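Histidinol dehydrogenase (PDB 6AN0) probably catalyses the two successive NAD-dependent oxidations of L-histidinol, through L-histidinaldehyde, to L-histidine, the last step of histidine biosynthesis, with one zinc ion per subunit. Local coordinates at residues I90-A102 against A362-P374. Sequence-based numbering, arbitrary orientation. Where two conformers were deposited one is given.
Sequences IQMAASNIEKFHA and AGDYASGTNHTLP. With ZN (zinc ion), chain B; EDO (1,2-ethanediol), chain C.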
loop_
_atom_site.group_PDB
_atom_site.type_symbol
_atom_site.label_atom_id
_atom_site.label_comp_id
_atom_site.label_asym_id
_atom_site.label_seq_id
_atom_site.Cartn_x
_atom_site.Cartn_y
_atom_site.Cartn_z
ATOM N N ILE A 90 -17.646 8.889 -23.056
ATOM C CA ILE A 90 -17.173 9.001 -21.681
ATOM C C ILE A 90 -18.157 8.342 -20.724
ATOM O O ILE A 90 -17.755 7.681 -19.756
ATOM C CB ILE A 90 -16.920 10.480 -21.324
ATOM C CG1 ILE A 90 -15.740 11.009 -22.147
ATOM C CG2 ILE A 90 -16.642 10.633 -19.829
ATOM C CD1 ILE A 90 -15.425 12.482 -21.927
ATOM N N GLN A 91 -19.460 8.501 -20.977
ATOM C CA GLN A 91 -20.450 7.861 -20.117
ATOM C C GLN A 91 -20.390 6.341 -20.235
ATOM O O GLN A 91 -20.563 5.627 -19.240
ATOM C CB GLN A 91 -21.844 8.395 -20.453
ATOM C CG GLN A 91 -21.946 9.885 -20.170
ATOM C CD GLN A 91 -23.358 10.415 -20.200
ATOM O OE1 GLN A 91 -23.704 11.320 -19.439
ATOM N NE2 GLN A 91 -24.183 9.868 -21.086
ATOM N N MET A 92 -20.160 5.830 -21.445
ATOM C CA MET A 92 -19.977 4.395 -21.640
ATOM C C MET A 92 -18.789 3.884 -20.836
ATOM O O MET A 92 -18.874 2.853 -20.157
ATOM C CB MET A 92 -19.789 4.101 -23.130
ATOM C CG MET A 92 -19.584 2.640 -23.486
ATOM S SD MET A 92 -17.849 2.135 -23.444
ATOM C CE MET A 92 -17.183 3.048 -24.844
ATOM N N ALA A 93 -17.661 4.591 -20.915
ATOM C CA ALA A 93 -16.486 4.203 -20.139
ATOM C C ALA A 93 -16.763 4.272 -18.639
ATOM O O ALA A 93 -16.420 3.351 -17.890
ATOM C CB ALA A 93 -15.303 5.094 -20.514
ATOM N N ALA A 94 -17.382 5.364 -18.178
ATOM C CA ALA A 94 -17.634 5.523 -16.746
ATOM C C ALA A 94 -18.511 4.395 -16.211
ATOM O O ALA A 94 -18.292 3.896 -15.098
ATOM C CB ALA A 94 -18.293 6.878 -16.476
ATOM N N SER A 95 -19.510 3.985 -16.988
ATOM C CA SER A 95 -20.389 2.914 -16.534
ATOM C C SER A 95 -19.621 1.611 -16.346
ATOM O O SER A 95 -19.825 0.903 -15.351
ATOM C CB SER A 95 -21.543 2.733 -17.518
ATOM O OG SER A 95 -22.517 3.747 -17.342
ATOM N N ASN A 96 -18.727 1.282 -17.282
ATOM C CA ASN A 96 -17.969 0.039 -17.187
ATOM C C ASN A 96 -16.975 0.077 -16.040
ATOM O O ASN A 96 -16.825 -0.910 -15.310
ATOM C CB ASN A 96 -17.242 -0.231 -18.502
ATOM C CG ASN A 96 -18.184 -0.647 -19.602
ATOM O OD1 ASN A 96 -19.292 -1.086 -19.327
ATOM N ND2 ASN A 96 -17.753 -0.508 -20.854
ATOM N N ILE A 97 -16.267 1.200 -15.887
ATOM C CA ILE A 97 -15.355 1.371 -14.762
ATOM C C ILE A 97 -16.111 1.277 -13.438
ATOM O O ILE A 97 -15.662 0.615 -12.488
ATOM C CB ILE A 97 -14.605 2.714 -14.901
ATOM C CG1 ILE A 97 -13.664 2.673 -16.112
ATOM C CG2 ILE A 97 -13.838 3.046 -13.611
ATOM C CD1 ILE A 97 -13.235 4.061 -16.629
ATOM N N GLU A 98 -17.271 1.934 -13.352
ATOM C CA GLU A 98 -18.037 1.887 -12.108
ATOM C C GLU A 98 -18.486 0.465 -11.804
ATOM O O GLU A 98 -18.399 0.006 -10.660
ATOM C CB GLU A 98 -19.253 2.819 -12.191
ATOM C CG GLU A 98 -20.000 2.934 -10.859
ATOM C CD GLU A 98 -21.156 3.928 -10.905
ATOM O OE1 GLU A 98 -21.543 4.347 -12.016
ATOM O OE2 GLU A 98 -21.674 4.290 -9.827
ATOM N N LYS A 99 -18.960 -0.251 -12.824
ATOM C CA LYS A 99 -19.456 -1.604 -12.599
ATOM C C LYS A 99 -18.349 -2.522 -12.085
ATOM O O LYS A 99 -18.548 -3.280 -11.124
ATOM C CB LYS A 99 -20.073 -2.139 -13.889
ATOM C CG LYS A 99 -20.802 -3.451 -13.734
ATOM C CD LYS A 99 -21.633 -3.787 -14.971
ATOM C CE LYS A 99 -22.253 -5.172 -14.838
ATOM N NZ LYS A 99 -22.951 -5.588 -16.090
ATOM N N PHE A 100 -17.165 -2.457 -12.699
ATOM C CA PHE A 100 -16.090 -3.357 -12.292
ATOM C C PHE A 100 -15.550 -3.010 -10.909
ATOM O O PHE A 100 -15.260 -3.909 -10.109
ATOM C CB PHE A 100 -14.944 -3.336 -13.316
ATOM C CG PHE A 100 -13.804 -4.269 -12.966
ATOM C CD1 PHE A 100 -14.013 -5.641 -12.918
ATOM C CD2 PHE A 100 -12.532 -3.778 -12.695
ATOM C CE1 PHE A 100 -12.979 -6.526 -12.604
ATOM C CE2 PHE A 100 -11.479 -4.655 -12.385
ATOM C CZ PHE A 100 -11.702 -6.032 -12.343
ATOM N N HIS A 101 -15.398 -1.717 -10.599
ATOM C CA HIS A 101 -14.860 -1.376 -9.280
ATOM C C HIS A 101 -15.884 -1.585 -8.178
ATOM O O HIS A 101 -15.507 -1.896 -7.039
ATOM C CB HIS A 101 -14.335 0.059 -9.267
ATOM C CG HIS A 101 -13.061 0.204 -10.029
ATOM N ND1 HIS A 101 -13.028 0.295 -11.403
ATOM C CD2 HIS A 101 -11.772 0.180 -9.617
ATOM C CE1 HIS A 101 -11.768 0.358 -11.806
ATOM N NE2 HIS A 101 -10.987 0.285 -10.741
ATOM N N ALA A 102 -17.174 -1.437 -8.486
ATOM C CA ALA A 102 -18.178 -1.721 -7.470
ATOM C C ALA A 102 -18.155 -3.187 -7.066
ATOM O O ALA A 102 -18.472 -3.512 -5.916
ATOM C CB ALA A 102 -19.570 -1.329 -7.972
ATOM N N ALA A 362 -8.416 -0.763 -25.059
ATOM C CA ALA A 362 -9.690 -1.007 -24.381
ATOM C C ALA A 362 -9.545 -0.896 -22.867
ATOM O O ALA A 362 -10.407 -0.319 -22.192
ATOM C CB ALA A 362 -10.250 -2.380 -24.770
ATOM N N GLY A 363 -8.466 -1.445 -22.309
ATOM C CA GLY A 363 -8.238 -1.291 -20.882
ATOM C C GLY A 363 -7.884 0.138 -20.513
ATOM O O GLY A 363 -8.262 0.623 -19.442
ATOM N N ASP A 364 -7.150 0.826 -21.392
ATOM C CA ASP A 364 -6.822 2.230 -21.161
ATOM C C ASP A 364 -8.075 3.076 -20.984
ATOM O O ASP A 364 -8.075 4.036 -20.206
ATOM C CB ASP A 364 -6.000 2.793 -22.324
ATOM C CG ASP A 364 -4.568 2.308 -22.323
ATOM O OD1 ASP A 364 -4.119 1.729 -21.303
ATOM O OD2 ASP A 364 -3.902 2.497 -23.365
ATOM N N TYR A 365 -9.145 2.753 -21.715
ATOM C CA TYR A 365 -10.284 3.656 -21.820
ATOM C C TYR A 365 -11.575 3.106 -21.236
ATOM O O TYR A 365 -12.249 3.821 -20.484
ATOM C CB TYR A 365 -10.530 4.039 -23.287
ATOM C CG TYR A 365 -9.512 5.004 -23.833
ATOM C CD1 TYR A 365 -9.505 6.335 -23.431
ATOM C CD2 TYR A 365 -8.558 4.587 -24.753
ATOM C CE1 TYR A 365 -8.574 7.225 -23.933
ATOM C CE2 TYR A 365 -7.627 5.465 -25.260
ATOM C CZ TYR A 365 -7.631 6.779 -24.841
ATOM O OH TYR A 365 -6.695 7.651 -25.347
ATOM N N ALA A 366 -11.966 1.873 -21.569
ATOM C CA ALA A 366 -13.390 1.552 -21.461
ATOM C C ALA A 366 -13.768 0.170 -20.942
ATOM O O ALA A 366 -14.949 -0.019 -20.633
ATOM C CB ALA A 366 -14.061 1.739 -22.830
ATOM N N SER A 367 -12.854 -0.805 -20.856
ATOM C CA SER A 367 -13.274 -2.156 -20.466
ATOM C C SER A 367 -13.786 -2.199 -19.031
ATOM O O SER A 367 -14.693 -2.983 -18.714
ATOM C CB SER A 367 -12.124 -3.146 -20.646
ATOM O OG SER A 367 -11.130 -2.965 -19.648
ATOM N N GLY A 368 -13.241 -1.353 -18.161
ATOM C CA GLY A 368 -13.630 -1.292 -16.770
ATOM C C GLY A 368 -12.487 -1.489 -15.799
ATOM O O GLY A 368 -12.608 -1.096 -14.628
ATOM N N THR A 369 -11.384 -2.097 -16.238
ATOM C CA THR A 369 -10.214 -2.236 -15.386
ATOM C C THR A 369 -9.554 -0.872 -15.212
ATOM O O THR A 369 -9.863 0.089 -15.923
ATOM C CB THR A 369 -9.216 -3.222 -15.994
ATOM O OG1 THR A 369 -8.821 -2.755 -17.296
ATOM C CG2 THR A 369 -9.853 -4.604 -16.140
ATOM N N ASN A 370 -8.630 -0.788 -14.259
ATOM C CA ASN A 370 -7.966 0.481 -13.970
ATOM C C ASN A 370 -6.656 0.596 -14.744
ATOM O O ASN A 370 -5.842 -0.328 -14.725
ATOM C CB ASN A 370 -7.682 0.612 -12.477
ATOM C CG ASN A 370 -7.635 2.045 -12.044
ATOM O OD1 ASN A 370 -6.708 2.777 -12.396
ATOM N ND2 ASN A 370 -8.666 2.476 -11.320
ATOM N N HIS A 371 -6.438 1.737 -15.401
ATOM C CA HIS A 371 -5.209 1.899 -16.171
ATOM C C HIS A 371 -4.072 2.517 -15.367
ATOM O O HIS A 371 -2.975 2.717 -15.918
ATOM C CB HIS A 371 -5.478 2.685 -17.479
ATOM C CG HIS A 371 -5.614 4.178 -17.340
ATOM N ND1 HIS A 371 -6.301 4.932 -18.271
ATOM C CD2 HIS A 371 -5.111 5.064 -16.444
ATOM C CE1 HIS A 371 -6.232 6.211 -17.943
ATOM N NE2 HIS A 371 -5.516 6.318 -16.838
ATOM N N THR A 372 -4.299 2.837 -14.088
ATOM C CA THR A 372 -3.251 3.407 -13.227
ATOM C C THR A 372 -2.508 2.235 -12.590
ATOM O O THR A 372 -2.950 1.668 -11.583
ATOM C CB THR A 372 -3.847 4.354 -12.191
ATOM O OG1 THR A 372 -4.643 5.334 -12.865
ATOM C CG2 THR A 372 -2.738 5.109 -11.461
ATOM N N LEU A 373 -1.374 1.872 -13.185
ATOM C CA LEU A 373 -0.740 0.573 -13.005
ATOM C C LEU A 373 0.745 0.703 -12.700
ATOM O O LEU A 373 1.392 1.658 -13.131
ATOM C CB LEU A 373 -0.909 -0.276 -14.267
ATOM C CG LEU A 373 -2.334 -0.674 -14.627
ATOM C CD1 LEU A 373 -2.394 -1.103 -16.093
ATOM C CD2 LEU A 373 -2.760 -1.823 -13.726
ATOM N N PRO A 374 1.314 -0.274 -11.988
ATOM C CA PRO A 374 2.740 -0.214 -11.614
ATOM C C PRO A 374 3.641 -0.541 -12.797
ATOM O O PRO A 374 3.462 -1.553 -13.485
ATOM C CB PRO A 374 2.865 -1.283 -10.521
ATOM C CG PRO A 374 1.799 -2.271 -10.872
ATOM C CD PRO A 374 0.634 -1.439 -11.386
HETATM ZN ZN ZN B . -2.302 3.973 -23.280
HETATM C C1 EDO C . -19.549 7.372 -9.836
HETATM O O1 EDO C . -19.737 6.743 -8.562
HETATM C C2 EDO C . -19.213 8.846 -9.656
HETATM O O2 EDO C . -20.371 9.593 -9.258
HETATM O O HOH W 1 -1.774 3.146 -21.280
HETATM O O HOH W 2 -1.002 2.512 -23.856
#
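Asn96 reaches Ala366 where, in the ALDH-like fold of histidinol dehydrogenase, helix 84-102, which also packs on helix 142-154, meets the loop leaving helix 360-365. Its ND2 donates to Ala366 O at 2.9 Å; the acceptor lies close to the amide plane, and the C=O...N angle of 161° puts the donor nearly in line with the carbonyl. One turn earlier, Met92 bends at chi2 and chi3, placing SD and CE each 3.9 Å from Ala366 CB. The CA atoms come nearest at Gly368 and Ile97, 3.8 Å apart; the positive phi of 124° and Asn96 O, 3.5 Å from Gly368 CA, leave little room for a side chain. Gly368 O meets two rings obliquely, 3.3 Å from Phe100 CD2 and from His101 CE1. His101 ND1 donates to Ile97 O, almost in the ring plane, while His101 N approaches that oxygen from the opposite face of the carbonyl plane. The His101 and Asn370 side chains cross at about a right angle, ring and amide planes 79° apart, with Asn370 CB at the imidazole edge, 3.7 Å from NE2. Helix 360-365 carries Asp364, whose OD2 binds zinc with His266 and His423 of the second subunit. Asn370 ND2 donates to Met146 O, while its OD1 closes an Asx turn by accepting from Thr372 N at 2.9 Å.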